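Local coordinates for sulfur oxidation protein soxB (Thermus thermophilus, PDB 2WDD), which hydrolyses a sulfur-sulfur bond in the sulfur oxidation (Sox) pathway, probably releasing sulfate from a cysteine S-thiosulfonate, with two manganese ions bound in its metal site, at residues 522-525 and 526-530. Sequence-based numbering, arbitrary orientation. Where two conformers were deposited one is given.
Sequences EPRP and IYEVL
Pro-525, at the N-cap of helix 526-537, touches two side chains of the first helical turn. Pro-525 CB sits over one face of the Tyr-527 ring, offset toward the rim, a CH-pi contact of 3.8 Å to the ring centroid. The tyrosine CG stands between the backbone N and the carbonyl carbon (chi1 44°), which swings the ring back over the proline. The Glu-528 carboxylate packs on CG and CD of the same pyrrolidine, with OE1 3.5 Å from Pro-525 CD. Proline has no N-H with which to hold that carboxylate; instead a water bridges it to Arg-524, 2.8 Å from both Glu-528 OE1 and Arg-524 NH1. Arg-524 NH1 and Glu-528 OE1 stay 4.4 Å apart, short of a direct salt bridge, with the guanidinium and carboxylate planes turned by 69°. An alanine in place of Glu-528 would probably leave this water without this acceptor and bare one flank of the proline ring. Here a short, weakly bonded strand, paired antiparallel with strand 431-438, runs directly into a helix in what is probably the 5'-nucleotidase-type C-terminal domain. Pro-525 O receives weak hydrogen bonds from Glu-528 N and Val-529 N. Val-529 CG2 lies over one face of the Arg-524 guanidinium, 3.5 Å from Arg-524 NE. Further out, Glu-532 forms a salt bridge with Arg-524 NH1, Tyr-393 OH bonds to NE, and Tyr-422 meets Tyr-527 edge-to-face.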
ATOM      1  N   GLU A 522      -3.804  19.362  23.411  1.00 16.17           N
ATOM      2  CA  GLU A 522      -4.669  18.195  23.427  0.50 15.64           C
ATOM      3  C   GLU A 522      -4.650  17.547  22.045  1.00 18.19           C
ATOM      4  O   GLU A 522      -5.098  18.140  21.065  1.00 17.68           O
ATOM      5  CB  GLU A 522      -6.088  18.594  23.839  0.50 17.08           C
ATOM      6  CG  GLU A 522      -6.133  19.261  25.215  0.50 22.18           C
ATOM      7  CD  GLU A 522      -7.466  19.916  25.529  0.50 31.00           C
ATOM      8  OE1 GLU A 522      -8.510  19.392  25.090  0.50 19.15           O
ATOM      9  OE2 GLU A 522      -7.471  20.938  26.253  0.50 25.10           O
ATOM     10  N   PRO A 523      -4.101  16.327  21.953  1.00 14.44           N
ATOM     11  CA  PRO A 523      -4.035  15.679  20.632  1.00 14.47           C
ATOM     12  C   PRO A 523      -5.400  15.588  19.961  1.00 18.70           C
ATOM     13  O   PRO A 523      -6.403  15.257  20.597  1.00 19.71           O
ATOM     14  CB  PRO A 523      -3.501  14.276  20.955  1.00 15.95           C
ATOM     15  CG  PRO A 523      -2.736  14.450  22.244  1.00 19.93           C
ATOM     16  CD  PRO A 523      -3.492  15.498  23.012  1.00 15.58           C
ATOM     17  N   ARG A 524      -5.439  15.895  18.672  1.00 14.97           N
ATOM     18  CA  ARG A 524      -6.676  15.815  17.908  1.00 14.27           C
ATOM     19  C   ARG A 524      -6.350  15.275  16.519  1.00 15.00           C
ATOM     20  O   ARG A 524      -5.199  15.315  16.086  1.00 14.40           O
ATOM     21  CB  ARG A 524      -7.361  17.168  17.826  1.00 16.38           C
ATOM     22  CG  ARG A 524      -6.561  18.226  17.106  1.00 20.18           C
ATOM     23  CD  ARG A 524      -7.466  19.392  16.758  1.00 23.39           C
ATOM     24  NE  ARG A 524      -6.722  20.537  16.254  1.00 20.08           N
ATOM     25  CZ  ARG A 524      -7.262  21.514  15.534  1.00 22.62           C
ATOM     26  NH1 ARG A 524      -8.553  21.491  15.242  1.00 19.75           N
ATOM     27  NH2 ARG A 524      -6.512  22.525  15.126  1.00 15.95           N
ATOM     28  N   PRO A 525      -7.360  14.770  15.808  1.00 11.74           N
ATOM     29  CA  PRO A 525      -7.076  14.147  14.504  1.00 11.14           C
ATOM     30  C   PRO A 525      -6.375  15.049  13.507  1.00 13.79           C
ATOM     31  O   PRO A 525      -6.758  16.194  13.310  1.00 13.45           O
ATOM     32  CB  PRO A 525      -8.459  13.776  13.979  1.00 12.38           C
ATOM     33  CG  PRO A 525      -9.323  13.693  15.213  1.00 17.24           C
ATOM     34  CD  PRO A 525      -8.799  14.745  16.128  1.00 13.47           C
ATOM     35  N   ILE A 526      -5.373  14.505  12.831  1.00 10.36           N
ATOM     36  CA  ILE A 526      -4.650  15.285  11.846  1.00  9.73           C
ATOM     37  C   ILE A 526      -5.586  15.872  10.792  1.00 11.59           C
ATOM     38  O   ILE A 526      -5.367  16.994  10.336  1.00 12.05           O
ATOM     39  CB  ILE A 526      -3.539  14.459  11.195  1.00 11.87           C
ATOM     40  CG1 ILE A 526      -2.709  15.332  10.246  1.00 11.61           C
ATOM     41  CG2 ILE A 526      -4.141  13.240  10.495  1.00 11.02           C
ATOM     42  CD1 ILE A 526      -2.034  16.519  10.915  1.00 12.20           C
ATOM     43  N   TYR A 527      -6.577  15.099  10.345  1.00  9.17           N
ATOM     44  CA  TYR A 527      -7.489  15.589   9.308  1.00  8.75           C
ATOM     45  C   TYR A 527      -8.300  16.815   9.719  1.00 12.94           C
ATOM     46  O   TYR A 527      -8.667  17.623   8.866  1.00 12.34           O
ATOM     47  CB  TYR A 527      -8.352  14.490   8.683  1.00 10.46           C
ATOM     48  CG  TYR A 527      -8.952  13.517   9.664  1.00 11.14           C
ATOM     49  CD1 TYR A 527     -10.024  13.881  10.480  1.00 13.32           C
ATOM     50  CD2 TYR A 527      -8.527  12.194   9.705  1.00 12.14           C
ATOM     51  CE1 TYR A 527     -10.600  12.965  11.352  1.00 13.65           C
ATOM     52  CE2 TYR A 527      -9.105  11.280  10.560  1.00 12.52           C
ATOM     53  CZ  TYR A 527     -10.150  11.663  11.374  1.00 14.12           C
ATOM     54  OH  TYR A 527     -10.691  10.738  12.246  1.00 13.92           O
ATOM     55  N   GLU A 528      -8.548  16.965  11.023  1.00 11.07           N
ATOM     56  CA  GLU A 528      -9.256  18.151  11.503  1.00 11.43           C
ATOM     57  C   GLU A 528      -8.345  19.359  11.309  1.00 13.66           C
ATOM     58  O   GLU A 528      -8.805  20.443  10.925  1.00 13.99           O
ATOM     59  CB  GLU A 528      -9.650  18.013  12.974  1.00 12.55           C
ATOM     60  CG  GLU A 528     -10.774  17.009  13.194  1.00 21.23           C
ATOM     61  CD  GLU A 528     -11.203  16.887  14.653  1.00 49.55           C
ATOM     62  OE1 GLU A 528     -10.686  17.645  15.508  1.00 39.55           O
ATOM     63  OE2 GLU A 528     -12.066  16.029  14.941  1.00 46.41           O
ATOM     64  N   VAL A 529      -7.051  19.178  11.567  1.00 10.18           N
ATOM     65  CA  VAL A 529      -6.097  20.261  11.406  1.00  9.47           C
ATOM     66  C   VAL A 529      -6.017  20.630   9.928  1.00 13.28           C
ATOM     67  O   VAL A 529      -6.035  21.804   9.557  1.00 12.83           O
ATOM     68  CB  VAL A 529      -4.709  19.848  11.968  1.00 12.82           C
ATOM     69  CG1 VAL A 529      -3.669  20.926  11.721  1.00 12.97           C
ATOM     70  CG2 VAL A 529      -4.804  19.515  13.458  1.00 13.12           C
ATOM     71  N   LEU A 530      -5.945  19.609   9.075  1.00  9.81           N
ATOM     72  CA  LEU A 530      -5.867  19.852   7.646  1.00  9.73           C
ATOM     73  C   LEU A 530      -7.080  20.582   7.107  1.00 12.59           C
ATOM     74  O   LEU A 530      -6.941  21.518   6.322  1.00 13.00           O
ATOM     75  CB  LEU A 530      -5.686  18.542   6.890  1.00  9.68           C
ATOM     76  CG  LEU A 530      -4.338  17.885   7.175  1.00 13.17           C
ATOM     77  CD1 LEU A 530      -4.294  16.525   6.526  1.00 12.21           C
ATOM     78  CD2 LEU A 530      -3.192  18.770   6.667  1.00 18.32           C
TER
HETATM   79  O   HOH W   1     -10.802  20.265  16.433  1.00 28.16           O